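Long-range contacts in soluble lytic murein transglycosylase (Pseudomonas aeruginosa, PDB 5OHU), which probably cleaves the glycan strands of peptidoglycan as a lytic transglycosylase, breaking glycosidic bonds both from chain ends and within the chains: residues T517-L522 with N550-A555; C130-Q134 with A162-L166. All blocks are in the same frame, centred on the assembly; numbering follows the deposited sequence.

Contact 1 (T517-L522 with N550-A555); sequences TGLMQL and NIRLGA
Met520 and Asn550 meet at the centre of this contact, where the loop 517-522 lies against one side of helix 550-555. Along the Met520 side chain, CB sits 3.3 Å from Asn550 OD1 and CG passes over the same oxygen more loosely. SD lies 3.5 Å from Gly554 CA, against helix backbone bared by the lack of a side chain. A bend at the last torsion (chi3 95°) then turns CE along the helix, 3.7 Å from Gly554 O. Asn550 holds the loop by both ends of its amide. With CG anti to the backbone N (chi1 -161°), the amide extends toward the turn of Gly518 to Gln521, which is of type I. OD1 accepts a hydrogen bond from Met520 N at 2.6 Å, while ND2 donates one to Thr517 O at 3.0 Å, approaching tilted 30° from the carbonyl plane. Leu522 N reaches that carbonyl from the other face, so Thr517 O is gripped by two donors. Gln521, directed to the far side, braces the turn from within: its NE2 is 3.0 Å from Gly518 O, a straighter hydrogen bond. Leucines flank this polar centre. Leu522 CD1 rests 3.7 Å from Leu553 CB, and Leu519 CD1 touches Ile551 CD1 at 3.8 Å. Gly518-Leu519-Met520-Gln521 is the GLMQ motif familiar from this transglycosylase family, within its lysozyme-like catalytic domain. Asn550 ND2 also bonds Leu544 O, joining the motif to the approach to helix 547-564. The loop bridges helices 493-504 and 524-534; Met520 packs on Ile496 and Thr500 of the former, while Ile551 faces helix 479-488 through Thr481 and Leu482.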
loop_
_atom_site.group_PDB
_atom_site.type_symbol
_atom_site.label_atom_id
_atom_site.label_comp_id
_atom_site.label_asym_id
_atom_site.label_seq_id
_atom_site.Cartn_x
_atom_site.Cartn_y
_atom_site.Cartn_z
ATOM N N THR A 517 4.688 17.302 -4.054
ATOM C CA THR A 517 5.292 17.515 -5.362
ATOM C C THR A 517 6.808 17.458 -5.283
ATOM O O THR A 517 7.412 18.105 -4.422
ATOM C CB THR A 517 4.872 18.873 -5.926
ATOM O OG1 THR A 517 3.449 19.001 -5.841
ATOM C CG2 THR A 517 5.304 19.004 -7.369
ATOM N N GLY A 518 7.415 16.701 -6.189
ATOM C CA GLY A 518 8.829 16.820 -6.487
ATOM C C GLY A 518 9.697 15.821 -5.745
ATOM O O GLY A 518 9.223 14.858 -5.132
ATOM N N LEU A 519 11.017 16.076 -5.823
ATOM C CA LEU A 519 12.009 15.160 -5.251
ATOM C C LEU A 519 11.755 14.897 -3.774
ATOM O O LEU A 519 11.938 13.772 -3.294
ATOM C CB LEU A 519 13.416 15.725 -5.442
ATOM C CG LEU A 519 13.903 15.653 -6.888
ATOM C CD1 LEU A 519 15.185 16.455 -7.081
ATOM C CD2 LEU A 519 14.092 14.189 -7.333
ATOM N N MET A 520 11.332 15.922 -3.043
ATOM C CA MET A 520 11.174 15.842 -1.604
ATOM C C MET A 520 9.711 15.931 -1.175
ATOM O O MET A 520 9.434 15.995 0.030
ATOM C CB MET A 520 12.045 16.925 -0.962
ATOM C CG MET A 520 13.516 16.526 -0.990
ATOM S SD MET A 520 14.602 17.707 -0.136
ATOM C CE MET A 520 14.662 16.860 1.476
ATOM N N GLN A 521 8.775 15.872 -2.135
ATOM C CA GLN A 521 7.344 15.668 -1.876
ATOM C C GLN A 521 6.800 16.745 -0.937
ATOM O O GLN A 521 6.236 16.471 0.124
ATOM C CB GLN A 521 7.078 14.254 -1.319
ATOM C CG GLN A 521 7.224 13.153 -2.359
ATOM C CD GLN A 521 6.134 13.241 -3.431
ATOM O OE1 GLN A 521 5.069 12.628 -3.308
ATOM N NE2 GLN A 521 6.397 14.023 -4.478
ATOM N N LEU A 522 7.011 17.987 -1.338
ATOM C CA LEU A 522 6.594 19.118 -0.533
ATOM C C LEU A 522 5.135 19.451 -0.806
ATOM O O LEU A 522 4.694 19.481 -1.960
ATOM C CB LEU A 522 7.462 20.341 -0.831
ATOM C CG LEU A 522 8.960 20.183 -0.575
ATOM C CD1 LEU A 522 9.716 21.455 -1.000
ATOM C CD2 LEU A 522 9.188 19.854 0.897
ATOM N N ASN A 550 13.090 22.430 -5.593
ATOM C CA ASN A 550 12.583 21.443 -4.647
ATOM C C ASN A 550 13.602 21.155 -3.549
ATOM O O ASN A 550 13.268 21.134 -2.354
ATOM C CB ASN A 550 12.236 20.160 -5.393
ATOM C CG ASN A 550 11.306 19.277 -4.612
ATOM O OD1 ASN A 550 11.743 18.386 -3.872
ATOM N ND2 ASN A 550 10.001 19.501 -4.787
ATOM N N ILE A 551 14.853 20.918 -3.941
ATOM C CA ILE A 551 15.890 20.564 -2.978
ATOM C C ILE A 551 16.168 21.722 -2.028
ATOM O O ILE A 551 16.383 21.519 -0.827
ATOM C CB ILE A 551 17.161 20.130 -3.722
ATOM C CG1 ILE A 551 16.876 18.848 -4.502
ATOM C CG2 ILE A 551 18.328 19.956 -2.734
ATOM C CD1 ILE A 551 18.027 18.450 -5.436
ATOM N N ARG A 552 16.166 22.953 -2.541
ATOM C CA ARG A 552 16.460 24.099 -1.688
ATOM C C ARG A 552 15.391 24.275 -0.618
ATOM O O ARG A 552 15.706 24.475 0.561
ATOM C CB ARG A 552 16.587 25.364 -2.530
ATOM C CG ARG A 552 17.883 25.446 -3.307
ATOM C CD ARG A 552 17.827 26.553 -4.327
ATOM N NE ARG A 552 17.904 27.860 -3.701
ATOM C CZ ARG A 552 17.651 28.999 -4.335
ATOM N NH1 ARG A 552 17.291 28.979 -5.615
ATOM N NH2 ARG A 552 17.753 30.154 -3.686
ATOM N N LEU A 553 14.117 24.217 -1.016
ATOM C CA LEU A 553 13.032 24.295 -0.041
ATOM C C LEU A 553 12.939 23.036 0.800
ATOM O O LEU A 553 12.673 23.119 2.002
ATOM C CB LEU A 553 11.702 24.565 -0.740
ATOM C CG LEU A 553 11.746 25.902 -1.481
ATOM C CD1 LEU A 553 10.532 26.131 -2.407
ATOM C CD2 LEU A 553 11.838 27.010 -0.445
ATOM N N GLY A 554 13.153 21.866 0.201
ATOM C CA GLY A 554 13.074 20.641 0.980
ATOM C C GLY A 554 14.170 20.543 2.031
ATOM O O GLY A 554 13.925 20.097 3.156
ATOM N N ALA A 555 15.394 20.946 1.678
ATOM C CA ALA A 555 16.487 20.932 2.650
ATOM C C ALA A 555 16.207 21.888 3.794
ATOM O O ALA A 555 16.464 21.558 4.959
ATOM C CB ALA A 555 17.813 21.304 1.976
#

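Contact 2 (C130-Q134 with A162-L166). With PO4 (phosphate ion), chain F.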
loop_
_atom_site.group_PDB
_atom_site.type_symbol
_atom_site.label_atom_id
_atom_site.label_comp_id
_atom_site.label_asym_id
_atom_site.label_seq_id
_atom_site.Cartn_x
_atom_site.Cartn_y
_atom_site.Cartn_z
ATOM N N CYS A 130 -20.940 -9.752 -12.122
ATOM C CA CYS A 130 -22.395 -9.813 -11.983
ATOM C C CYS A 130 -23.060 -10.340 -13.241
ATOM O O CYS A 130 -23.971 -11.176 -13.156
ATOM C CB CYS A 130 -22.926 -8.441 -11.598
ATOM S SG CYS A 130 -22.552 -8.199 -9.831
ATOM N N LEU A 131 -22.601 -9.891 -14.420
ATOM C CA LEU A 131 -23.089 -10.476 -15.664
ATOM C C LEU A 131 -22.808 -11.972 -15.701
ATOM O O LEU A 131 -23.626 -12.751 -16.199
ATOM C CB LEU A 131 -22.444 -9.766 -16.854
ATOM C CG LEU A 131 -22.899 -8.308 -17.002
ATOM C CD1 LEU A 131 -22.071 -7.574 -18.042
ATOM C CD2 LEU A 131 -24.362 -8.293 -17.382
ATOM N N TYR A 132 -21.661 -12.402 -15.161
ATOM C CA TYR A 132 -21.360 -13.834 -15.157
ATOM C C TYR A 132 -22.311 -14.595 -14.245
ATOM O O TYR A 132 -22.765 -15.694 -14.591
ATOM C CB TYR A 132 -19.911 -14.074 -14.742
ATOM C CG TYR A 132 -19.491 -15.518 -14.817
ATOM C CD1 TYR A 132 -19.514 -16.215 -16.033
ATOM C CD2 TYR A 132 -19.070 -16.193 -13.665
ATOM C CE1 TYR A 132 -19.121 -17.554 -16.101
ATOM C CE2 TYR A 132 -18.665 -17.524 -13.711
ATOM C CZ TYR A 132 -18.686 -18.197 -14.927
ATOM O OH TYR A 132 -18.288 -19.513 -14.955
ATOM N N GLY A 133 -22.621 -14.031 -13.074
ATOM C CA GLY A 133 -23.651 -14.629 -12.236
ATOM C C GLY A 133 -24.981 -14.772 -12.956
ATOM O O GLY A 133 -25.651 -15.802 -12.846
ATOM N N GLN A 134 -25.376 -13.744 -13.713
ATOM C CA GLN A 134 -26.586 -13.847 -14.524
ATOM C C GLN A 134 -26.484 -15.009 -15.502
ATOM O O GLN A 134 -27.435 -15.786 -15.668
ATOM C CB GLN A 134 -26.845 -12.539 -15.285
ATOM C CG GLN A 134 -27.274 -11.352 -14.415
ATOM C CD GLN A 134 -27.452 -10.052 -15.208
ATOM O OE1 GLN A 134 -27.017 -8.983 -14.771
ATOM N NE2 GLN A 134 -28.078 -10.143 -16.382
ATOM N N ALA A 162 -25.510 -3.955 -13.170
ATOM C CA ALA A 162 -25.694 -5.361 -13.516
ATOM C C ALA A 162 -25.850 -6.216 -12.265
ATOM O O ALA A 162 -26.523 -7.255 -12.298
ATOM C CB ALA A 162 -24.527 -5.871 -14.369
ATOM N N CYS A 163 -25.232 -5.801 -11.155
ATOM C CA CYS A 163 -25.401 -6.538 -9.906
ATOM C C CYS A 163 -26.812 -6.380 -9.368
ATOM O O CYS A 163 -27.396 -7.338 -8.845
ATOM C CB CYS A 163 -24.365 -6.086 -8.889
ATOM S SG CYS A 163 -22.690 -6.245 -9.542
ATOM N N ASP A 164 -27.387 -5.192 -9.519
ATOM C CA ASP A 164 -28.793 -5.014 -9.173
ATOM C C ASP A 164 -29.678 -5.998 -9.932
ATOM O O ASP A 164 -30.613 -6.579 -9.366
ATOM C CB ASP A 164 -29.223 -3.577 -9.461
ATOM C CG ASP A 164 -30.250 -3.083 -8.486
ATOM O OD1 ASP A 164 -29.857 -2.725 -7.357
ATOM O OD2 ASP A 164 -31.449 -3.075 -8.840
ATOM N N THR A 165 -29.375 -6.227 -11.208
ATOM C CA THR A 165 -30.123 -7.214 -11.982
ATOM C C THR A 165 -29.922 -8.621 -11.420
ATOM O O THR A 165 -30.879 -9.387 -11.258
ATOM C CB THR A 165 -29.680 -7.148 -13.438
ATOM O OG1 THR A 165 -30.154 -5.928 -14.008
ATOM C CG2 THR A 165 -30.225 -8.339 -14.223
ATOM N N LEU A 166 -28.674 -8.974 -11.119
ATOM C CA LEU A 166 -28.380 -10.276 -10.528
ATOM C C LEU A 166 -29.101 -10.444 -9.199
ATOM O O LEU A 166 -29.762 -11.464 -8.963
ATOM C CB LEU A 166 -26.872 -10.421 -10.333
ATOM C CG LEU A 166 -26.386 -11.724 -9.693
ATOM C CD1 LEU A 166 -26.673 -12.912 -10.610
ATOM C CD2 LEU A 166 -24.905 -11.632 -9.394
HETATM P P PO4 F . -18.815 -22.313 -17.874
HETATM O O1 PO4 F . -19.215 -21.169 -16.971
HETATM O O2 PO4 F . -19.696 -22.340 -19.102
HETATM O O3 PO4 F . -18.956 -23.627 -17.137
HETATM O O4 PO4 F . -17.374 -22.112 -18.276
#
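Cys130 is joined to Cys163 by a disulfide, SG to SG 2.0 Å, with a right-handed torsion of 97° about the sulfur bond. The short helical segments run in roughly the same direction, 29° apart, and their axes come within 8.5 Å. Beside the bridge, Cys130 CB lies 4.1 Å from Ala162 CB. Leu131 starts out away from helix 162-166, but its CD2 comes back to touch Ala162 CB at 3.9 Å. Tyr132 points away from helix 162-166, stacks with Tyr119, and its OH donates a hydrogen bond of 2.8 Å to O1 of a phosphate, probably from the crystallisation liquor, that sits at the ring edge. Gly133 offers bare backbone, and Leu166 CD1 presses on it, 3.4 Å from Gly133 C. Leu166 reaches there with CG anti to the backbone N (chi1 179°), while its CD2 branch rests near Cys130 O. Gln134 closes the segment with an extended side chain that crosses Thr165 at about a right angle, its CD 3.4 Å from Thr165 CG2. Leu152 of helix 142-153 packs on both Cys130 and Leu166. One covalent link and close apolar packing thus tie helix 126-138 to helix 161-172, and the disulfide is consistent with an exported protein, as its predicted signal sequence suggests.

The two contacts lie on opposite sides of the chain's centre, their own centres about 48 Å apart, and share no element. Contact 1 fastens a loop to a helix inside the catalytic domain and is almost wholly buried; contact 2 joins two helices far from it, with a buried inner side and a more open side at Thr165 and Gln134. Their chemistry differs accordingly. In contact 1 one asparagine amide bonds two backbone groups of the loop, adding a second donor at Thr517 O, whereas in contact 2 the backbones bond within their own helices and a disulfide supplies the cross-link. Both use a glycine to bring a neighbouring side chain against bare helix backbone.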